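Local structure of FERM, RhoGEF and pleckstrin domain protein 2 (Danio rerio, 6D21) at residues A[5-10]-A[74-79]; A[16-21]-A[31-36]; A[228-233]-A[242-247]. The protein probably acts in its full-length form as a guanine nucleotide exchange factor that activates RAC1, the part present here being its FERM domain, linked to membrane targeting. All blocks are in the same frame, centred on the assembly; numbering follows the deposited sequence.

Contact 1. Residues A[5-10]-A[74-79]; sequences QIRVQG and NTLFRL
Val-8 and Phe-77 pair at the middle of two parallel strands, the first and last strands of the ubiquitin-like (beta-grasp) lobe of the FERM domain. Phe-77 is gripped through both of its backbone polar atoms: its N gives a bond to Arg-7 O at 3.2 Å, and its O receives a nearly straight one from Gln-9 N at 2.7 Å. The ladder then steps on to Leu-79 N, which bonds to Gln-9 O.

The side chain of Phe-77 turns to the helix-facing side, where a large flat hydrocarbon suits the buried core. Its CB packs against Val-8 CG2 at 3.8 Å. The ring swings back along the partner strand because CG stands anti to the carbonyl carbon (chi1 -63°). CD1 rests 3.6 Å from Ile-6 CG2, the methyl reaching the ring obliquely, and Arg-7 O lies near the ring plane at that edge. CE1 meets the same Ile-6 methyl, and Leu-29 of helix 26-36 also touches the Phe-77 side chain. Branched Ile-6 and Val-8 suit an extended strand that must fill a core.

The face carrying Arg-7, Gln-9, Leu-76 and Arg-78 combines apolar and charged groups. Leu-76 CD1 lies 3.6 Å from Arg-7 CD and also reaches Gln-9 CB, while the polar ends find outside partners: Arg-7 bonds to Gln-15, and Arg-78 forms a salt bridge with Glu-48 and a cation-pi contact with Trp-56. Towards Thr-75 the two segments diverge, and a water spans the gap, accepting from Arg-7 N at 3.0 Å and donating to Thr-75 O.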
# COMPACT_ATOMS: atom_id res chain seq x y z
N GLN A 5 -20.58 -14.69 -7.10
CA GLN A 5 -20.04 -13.75 -8.05
C GLN A 5 -19.43 -12.57 -7.31
O GLN A 5 -20.13 -11.81 -6.64
CB GLN A 5 -21.11 -13.28 -9.03
CG GLN A 5 -20.57 -12.39 -10.12
CD GLN A 5 -21.52 -12.27 -11.29
OE1 GLN A 5 -22.72 -12.11 -11.11
NE2 GLN A 5 -20.98 -12.38 -12.49
N ILE A 6 -18.12 -12.43 -7.43
CA ILE A 6 -17.41 -11.44 -6.64
C ILE A 6 -16.78 -10.40 -7.57
O ILE A 6 -16.23 -10.72 -8.63
CB ILE A 6 -16.36 -12.13 -5.73
CG1 ILE A 6 -17.09 -12.93 -4.63
CG2 ILE A 6 -15.42 -11.14 -5.10
CD1 ILE A 6 -16.20 -13.42 -3.52
N ARG A 7 -16.91 -9.15 -7.16
CA ARG A 7 -16.47 -8.01 -7.93
C ARG A 7 -15.13 -7.52 -7.38
O ARG A 7 -15.00 -7.20 -6.19
CB ARG A 7 -17.51 -6.90 -7.85
CG ARG A 7 -17.17 -5.63 -8.61
CD ARG A 7 -17.75 -4.40 -7.90
NE ARG A 7 -19.18 -4.52 -7.58
CZ ARG A 7 -20.15 -3.91 -8.24
NH1 ARG A 7 -19.88 -3.12 -9.28
NH2 ARG A 7 -21.40 -4.07 -7.85
N VAL A 8 -14.12 -7.48 -8.24
CA VAL A 8 -12.81 -7.03 -7.77
C VAL A 8 -12.30 -5.87 -8.61
O VAL A 8 -12.20 -5.96 -9.84
CB VAL A 8 -11.78 -8.16 -7.81
CG1 VAL A 8 -10.39 -7.61 -7.47
CG2 VAL A 8 -12.19 -9.28 -6.85
N GLN A 9 -11.97 -4.78 -7.94
CA GLN A 9 -11.39 -3.63 -8.60
C GLN A 9 -9.88 -3.77 -8.74
O GLN A 9 -9.18 -4.01 -7.75
CB GLN A 9 -11.72 -2.36 -7.82
CG GLN A 9 -11.04 -1.13 -8.37
CD GLN A 9 -11.58 0.13 -7.74
OE1 GLN A 9 -12.73 0.53 -7.98
NE2 GLN A 9 -10.77 0.76 -6.90
N GLY A 10 -9.37 -3.61 -9.96
CA GLY A 10 -7.94 -3.71 -10.19
C GLY A 10 -7.21 -2.45 -9.74
O GLY A 10 -7.85 -1.48 -9.35
N ASN A 74 -22.34 -8.13 -2.88
CA ASN A 74 -22.44 -6.67 -2.87
C ASN A 74 -21.19 -5.95 -2.35
O ASN A 74 -21.16 -4.72 -2.26
CB ASN A 74 -23.64 -6.24 -2.04
CG ASN A 74 -24.95 -6.71 -2.64
OD1 ASN A 74 -25.03 -6.91 -3.85
ND2 ASN A 74 -25.96 -6.89 -1.80
N THR A 75 -20.15 -6.70 -2.04
CA THR A 75 -18.94 -6.12 -1.44
C THR A 75 -17.87 -5.82 -2.48
O THR A 75 -17.59 -6.63 -3.37
CB THR A 75 -18.37 -7.06 -0.37
OG1 THR A 75 -19.40 -7.35 0.59
CG2 THR A 75 -17.19 -6.42 0.34
N LEU A 76 -17.25 -4.65 -2.37
CA LEU A 76 -16.16 -4.29 -3.25
C LEU A 76 -14.85 -4.83 -2.70
O LEU A 76 -14.52 -4.60 -1.53
CB LEU A 76 -16.08 -2.77 -3.43
CG LEU A 76 -14.99 -2.31 -4.41
CD1 LEU A 76 -15.19 -2.95 -5.78
CD2 LEU A 76 -14.98 -0.79 -4.51
N PHE A 77 -14.14 -5.57 -3.55
CA PHE A 77 -12.76 -5.99 -3.28
C PHE A 77 -11.85 -5.21 -4.19
O PHE A 77 -12.27 -4.80 -5.28
CB PHE A 77 -12.53 -7.49 -3.53
CG PHE A 77 -13.34 -8.38 -2.64
CD1 PHE A 77 -14.71 -8.51 -2.82
CD2 PHE A 77 -12.72 -9.13 -1.66
CE1 PHE A 77 -15.46 -9.34 -2.00
CE2 PHE A 77 -13.46 -9.97 -0.86
CZ PHE A 77 -14.83 -10.08 -1.03
N ARG A 78 -10.59 -5.04 -3.79
CA ARG A 78 -9.64 -4.40 -4.67
C ARG A 78 -8.24 -5.00 -4.51
O ARG A 78 -7.84 -5.45 -3.42
CB ARG A 78 -9.58 -2.89 -4.42
CG ARG A 78 -8.86 -2.50 -3.14
CD ARG A 78 -8.88 -0.97 -2.94
NE ARG A 78 -8.18 -0.63 -1.71
CZ ARG A 78 -8.09 0.60 -1.21
NH1 ARG A 78 -7.41 0.80 -0.09
NH2 ARG A 78 -8.64 1.61 -1.85
N LEU A 79 -7.52 -5.03 -5.62
CA LEU A 79 -6.12 -5.44 -5.61
C LEU A 79 -5.27 -4.35 -4.94
O LEU A 79 -5.46 -3.17 -5.22
CB LEU A 79 -5.64 -5.68 -7.04
CG LEU A 79 -4.20 -6.19 -7.20
CD1 LEU A 79 -4.07 -7.59 -6.57
CD2 LEU A 79 -3.89 -6.19 -8.66
O HOH W 1 -18.44 -8.60 -4.62

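Contact 2. Residues A[16-21]-A[31-36]; sequences EFYELE and SDVFRR
Tyr-18 and Asp-32 have the nearest CA atoms across the contact, 7.6 Å apart, where helix 31-36 runs across strand 16-21 with 135° between their N-to-C directions. This is the helix-on-sheet packing of the ubiquitin-like lobe, and Tyr-18 is its centrepiece, a ring held between two helix side chains. Over one face comes Val-33, whose CG2 makes a CH-pi contact 4.0 Å from the Tyr-18 centroid, the two side chains crossing at about a right angle. Over the opposite face lies the guanidinium of Arg-36, stacked flat with planes 17° apart; its CZ is 3.6 Å from Tyr-18 CE2. The carbonyl Asp-32 O approaches the ring edge.

Arg-36 gets there by leaving the helix with its CG trans to the backbone N and then bending at chi2 (78°) and chi3, so that its aliphatic CB and CG brush Tyr-18 OH before the charged end settles on the ring. Two bonds from one nitrogen fix the rotation of that end. Arg-36 NH1 forms a salt bridge to Glu-16 OE2 at 3.0 Å, exactly in the guanidinium plane, and bonds to Phe-17 O at 3.1 Å, again near that plane but from above the plane of the carbonyl. Arginine suits this exposed margin because its flat cation can stack and donate at its edge together; the glutamate probably helps to stabilise the charge. Asp-32 turns OD1 to Arg-35 NH2 in a salt bridge one turn along the helix, while its OD2 passes 3.9 Å from Leu-20 CG.

Deeper in, Tyr-18 and Leu-20 both touch Leu-29 of helix 26-36, Val-33 reaches Leu-47 of strand 45-50, and strand 15-21 is the outermost strand of its sheet, bonded to strand 3-9.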
# COMPACT_ATOMS: atom_id res chain seq x y z
N GLU A 16 -13.55 -6.14 -12.50
CA GLU A 16 -13.94 -7.39 -13.13
C GLU A 16 -14.73 -8.28 -12.18
O GLU A 16 -14.66 -8.11 -10.95
CB GLU A 16 -12.71 -8.14 -13.64
CG GLU A 16 -11.98 -7.43 -14.75
CD GLU A 16 -11.59 -8.36 -15.87
OE1 GLU A 16 -10.98 -7.90 -16.85
OE2 GLU A 16 -11.89 -9.57 -15.75
N PHE A 17 -15.48 -9.23 -12.74
CA PHE A 17 -16.29 -10.14 -11.95
C PHE A 17 -15.77 -11.56 -12.00
O PHE A 17 -15.33 -12.05 -13.04
CB PHE A 17 -17.75 -10.09 -12.42
CG PHE A 17 -18.46 -8.86 -11.98
CD1 PHE A 17 -18.26 -7.65 -12.64
CD2 PHE A 17 -19.28 -8.88 -10.87
CE1 PHE A 17 -18.90 -6.50 -12.22
CE2 PHE A 17 -19.91 -7.74 -10.44
CZ PHE A 17 -19.73 -6.55 -11.12
N TYR A 18 -15.79 -12.21 -10.83
CA TYR A 18 -15.22 -13.53 -10.65
C TYR A 18 -16.26 -14.49 -10.14
O TYR A 18 -16.90 -14.22 -9.12
CB TYR A 18 -14.04 -13.47 -9.68
CG TYR A 18 -12.91 -12.66 -10.23
CD1 TYR A 18 -12.91 -11.28 -10.11
CD2 TYR A 18 -11.85 -13.27 -10.88
CE1 TYR A 18 -11.89 -10.53 -10.62
CE2 TYR A 18 -10.83 -12.54 -11.40
CZ TYR A 18 -10.84 -11.17 -11.26
OH TYR A 18 -9.81 -10.43 -11.77
N GLU A 19 -16.43 -15.60 -10.84
CA GLU A 19 -17.36 -16.62 -10.39
C GLU A 19 -16.62 -17.72 -9.64
O GLU A 19 -15.67 -18.31 -10.14
CB GLU A 19 -18.13 -17.19 -11.58
CG GLU A 19 -18.62 -16.09 -12.52
CD GLU A 19 -20.02 -16.34 -13.03
OE1 GLU A 19 -20.18 -16.73 -14.21
OE2 GLU A 19 -20.96 -16.13 -12.24
N LEU A 20 -17.06 -17.95 -8.40
CA LEU A 20 -16.41 -18.87 -7.48
C LEU A 20 -17.46 -19.67 -6.75
O LEU A 20 -18.58 -19.21 -6.57
CB LEU A 20 -15.55 -18.14 -6.47
CG LEU A 20 -14.17 -17.63 -6.86
CD1 LEU A 20 -14.28 -16.27 -7.51
CD2 LEU A 20 -13.26 -17.57 -5.64
N GLU A 21 -17.11 -20.88 -6.31
CA GLU A 21 -18.05 -21.65 -5.52
C GLU A 21 -18.13 -21.05 -4.12
O GLU A 21 -17.22 -20.35 -3.68
CB GLU A 21 -17.63 -23.12 -5.45
CG GLU A 21 -16.23 -23.34 -4.89
CD GLU A 21 -16.03 -24.76 -4.39
OE1 GLU A 21 -17.02 -25.52 -4.30
OE2 GLU A 21 -14.87 -25.12 -4.08
N SER A 31 -5.91 -16.28 -6.41
CA SER A 31 -5.34 -17.00 -7.54
C SER A 31 -6.06 -16.68 -8.84
O SER A 31 -5.42 -16.46 -9.87
CB SER A 31 -5.37 -18.52 -7.29
OG SER A 31 -4.56 -18.83 -6.18
N ASP A 32 -7.39 -16.66 -8.81
CA ASP A 32 -8.18 -16.34 -9.99
C ASP A 32 -7.92 -14.91 -10.46
O ASP A 32 -7.88 -14.65 -11.67
CB ASP A 32 -9.67 -16.54 -9.71
CG ASP A 32 -10.05 -18.01 -9.62
OD1 ASP A 32 -9.20 -18.88 -9.95
OD2 ASP A 32 -11.20 -18.30 -9.22
N VAL A 33 -7.74 -13.98 -9.53
CA VAL A 33 -7.43 -12.60 -9.90
C VAL A 33 -6.05 -12.54 -10.56
O VAL A 33 -5.89 -11.94 -11.63
CB VAL A 33 -7.47 -11.62 -8.69
CG1 VAL A 33 -6.86 -10.27 -9.05
CG2 VAL A 33 -8.92 -11.43 -8.17
N PHE A 34 -5.06 -13.13 -9.91
CA PHE A 34 -3.70 -13.19 -10.48
C PHE A 34 -3.69 -13.84 -11.89
O PHE A 34 -3.01 -13.37 -12.79
CB PHE A 34 -2.74 -13.96 -9.53
CG PHE A 34 -2.60 -13.32 -8.16
CD1 PHE A 34 -2.78 -11.96 -7.98
CD2 PHE A 34 -2.29 -14.10 -7.05
CE1 PHE A 34 -2.66 -11.36 -6.71
CE2 PHE A 34 -2.16 -13.52 -5.78
CZ PHE A 34 -2.35 -12.15 -5.61
N ARG A 35 -4.47 -14.89 -12.08
CA ARG A 35 -4.56 -15.52 -13.41
C ARG A 35 -5.25 -14.62 -14.43
O ARG A 35 -4.81 -14.48 -15.56
CB ARG A 35 -5.29 -16.85 -13.34
CG ARG A 35 -5.45 -17.54 -14.70
CD ARG A 35 -6.21 -18.85 -14.58
NE ARG A 35 -5.81 -19.53 -13.35
CZ ARG A 35 -6.61 -19.75 -12.32
NH1 ARG A 35 -6.14 -20.36 -11.24
NH2 ARG A 35 -7.88 -19.36 -12.37
N ARG A 36 -6.35 -13.99 -14.02
CA ARG A 36 -7.11 -13.15 -14.92
C ARG A 36 -6.23 -12.03 -15.50
O ARG A 36 -6.22 -11.81 -16.71
CB ARG A 36 -8.34 -12.57 -14.20
CG ARG A 36 -9.25 -11.65 -15.02
CD ARG A 36 -10.16 -12.40 -15.96
NE ARG A 36 -10.87 -13.51 -15.30
CZ ARG A 36 -12.05 -13.41 -14.71
NH1 ARG A 36 -12.70 -12.24 -14.66
NH2 ARG A 36 -12.60 -14.48 -14.15
O HOH W 2 -15.28 -15.82 -13.41

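Contact 3. Residues A[228-233]-A[242-247]; sequences SKIRKL and IKLHPE
Arg-231 and Lys-232 both face Lys-243, forming a classic beta bulge in the hairpin of strands 230-236 and 239-244, at one edge of the sheet of the PH-like lobe. The backbone is the tight part. Lys-243 O accepts from Arg-231 N at 2.8 Å and from Lys-232 N at 3.2 Å, and Lys-243 N bonds back to Lys-232 O. Past the bulge His-245 N reaches Lys-229 O. On the inner face, Leu-233 CD2 lies alongside Ile-242 CG1 at 3.8 Å, branched hydrocarbons suited to packing against Leu-213.

The outer side is loose, exposed and basic, where long flexible chains can reach solvent. Lys-243 runs beside Arg-231, its CE at the guanidinium edge, 3.8 Å from Arg-231 NH2. The two like charges come close here, and a weak, long ion pair from Lys-243 to Asp-254 may ease this. With an alanine in place of Lys-243, the Arg-231 guanidinium would probably lose the aliphatic neighbour at its edge and be freer to turn. Arg-231 CG, anti to the backbone N (chi1 -165°), runs on to His-245 CE1 at 3.5 Å, while CB sits over the imidazole face, 3.8 Å from the centroid and 16° off the ring normal.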
# COMPACT_ATOMS: atom_id res chain seq x y z
N SER A 228 16.94 -7.45 12.80
CA SER A 228 18.10 -7.98 13.53
C SER A 228 18.09 -7.53 14.99
O SER A 228 18.63 -8.22 15.87
CB SER A 228 19.41 -7.54 12.87
OG SER A 228 19.52 -6.12 12.89
N LYS A 229 17.49 -6.37 15.25
CA LYS A 229 17.43 -5.82 16.61
C LYS A 229 16.21 -6.28 17.39
O LYS A 229 16.12 -6.03 18.59
CB LYS A 229 17.47 -4.29 16.57
CG LYS A 229 18.73 -3.74 15.94
CD LYS A 229 18.72 -2.21 15.90
CE LYS A 229 20.14 -1.66 15.77
NZ LYS A 229 21.16 -2.53 16.42
N ILE A 230 15.27 -6.93 16.72
CA ILE A 230 14.04 -7.37 17.39
C ILE A 230 14.14 -8.82 17.85
O ILE A 230 14.30 -9.73 17.03
CB ILE A 230 12.81 -7.20 16.48
CG1 ILE A 230 12.60 -5.72 16.15
CG2 ILE A 230 11.56 -7.80 17.15
CD1 ILE A 230 11.59 -5.45 15.06
N ARG A 231 14.04 -9.04 19.16
CA ARG A 231 14.01 -10.38 19.73
C ARG A 231 12.64 -11.04 19.60
O ARG A 231 12.53 -12.20 19.20
CB ARG A 231 14.42 -10.35 21.20
CG ARG A 231 14.76 -11.73 21.75
CD ARG A 231 15.01 -11.71 23.25
NE ARG A 231 13.76 -11.77 24.00
CZ ARG A 231 13.03 -12.88 24.15
NH1 ARG A 231 13.42 -14.01 23.58
NH2 ARG A 231 11.92 -12.84 24.86
N LYS A 232 11.58 -10.30 19.94
CA LYS A 232 10.23 -10.87 19.94
C LYS A 232 9.15 -9.80 19.76
O LYS A 232 9.29 -8.67 20.23
CB LYS A 232 9.98 -11.65 21.24
CG LYS A 232 8.54 -12.14 21.40
CD LYS A 232 8.35 -13.13 22.56
CE LYS A 232 6.87 -13.50 22.68
NZ LYS A 232 6.62 -14.66 23.59
N LEU A 233 8.08 -10.15 19.05
CA LEU A 233 6.92 -9.27 18.98
C LEU A 233 5.72 -9.98 19.57
O LEU A 233 5.50 -11.15 19.30
CB LEU A 233 6.63 -8.86 17.54
CG LEU A 233 7.69 -8.02 16.84
CD1 LEU A 233 7.32 -7.81 15.39
CD2 LEU A 233 7.89 -6.69 17.55
N ILE A 242 7.25 -4.68 21.84
CA ILE A 242 8.46 -4.92 21.07
C ILE A 242 9.62 -5.22 22.00
O ILE A 242 10.11 -4.33 22.69
CB ILE A 242 8.84 -3.72 20.19
CG1 ILE A 242 7.70 -3.34 19.27
CG2 ILE A 242 10.10 -4.02 19.39
CD1 ILE A 242 7.96 -2.06 18.53
N LYS A 243 10.07 -6.47 22.02
CA LYS A 243 11.22 -6.86 22.82
C LYS A 243 12.50 -6.80 21.98
O LYS A 243 12.62 -7.49 20.96
CB LYS A 243 11.04 -8.26 23.41
CG LYS A 243 9.73 -8.45 24.18
CD LYS A 243 9.90 -9.39 25.38
CE LYS A 243 11.29 -9.28 26.00
NZ LYS A 243 11.27 -9.63 27.46
N LEU A 244 13.44 -5.97 22.41
CA LEU A 244 14.69 -5.78 21.68
C LEU A 244 15.81 -6.66 22.24
O LEU A 244 15.80 -7.01 23.41
CB LEU A 244 15.11 -4.31 21.72
CG LEU A 244 14.16 -3.25 21.18
CD1 LEU A 244 14.79 -1.87 21.27
CD2 LEU A 244 13.74 -3.54 19.75
N HIS A 245 16.78 -7.00 21.39
CA HIS A 245 17.99 -7.66 21.87
C HIS A 245 18.77 -6.69 22.74
O HIS A 245 18.78 -5.48 22.49
CB HIS A 245 18.85 -8.17 20.71
CG HIS A 245 18.26 -9.34 19.99
ND1 HIS A 245 18.14 -10.59 20.57
CD2 HIS A 245 17.75 -9.46 18.74
CE1 HIS A 245 17.58 -11.42 19.71
NE2 HIS A 245 17.34 -10.76 18.59
N PRO A 246 19.43 -7.21 23.79
CA PRO A 246 20.25 -6.40 24.70
C PRO A 246 21.36 -5.65 23.97
O PRO A 246 21.95 -6.20 23.04
CB PRO A 246 20.83 -7.44 25.68
CG PRO A 246 20.51 -8.78 25.09
CD PRO A 246 19.29 -8.60 24.25
N GLU A 247 21.63 -4.42 24.40
CA GLU A 247 22.55 -3.51 23.72
C GLU A 247 22.14 -3.28 22.26
O GLU A 247 21.18 -2.56 21.98
CB GLU A 247 23.98 -4.02 23.80

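How the contacts relate
Contacts 1 and 2 belong to one ubiquitin-like lobe, their centres 10 Å apart, and meet where strands 3-9 and 15-21 lie side by side in one sheet: Ile-6 O lies 2.7 Å from Tyr-18 N and Val-8 N 2.8 Å from Glu-16 O, both probable hydrogen bonds. Val-8 CB also packs on Tyr-18 CE1 at 3.7 Å, so the core face of contact 1 continues directly into the tyrosine of contact 2. In sequence, contact 2 falls between the two strands that contact 1 joins. Contact 3 is separate, lying in the PH-like lobe; its centre is about 39 Å from that of contact 1 and about 41 Å from that of contact 2, with nearest atoms about 23 Å and 24 Å away.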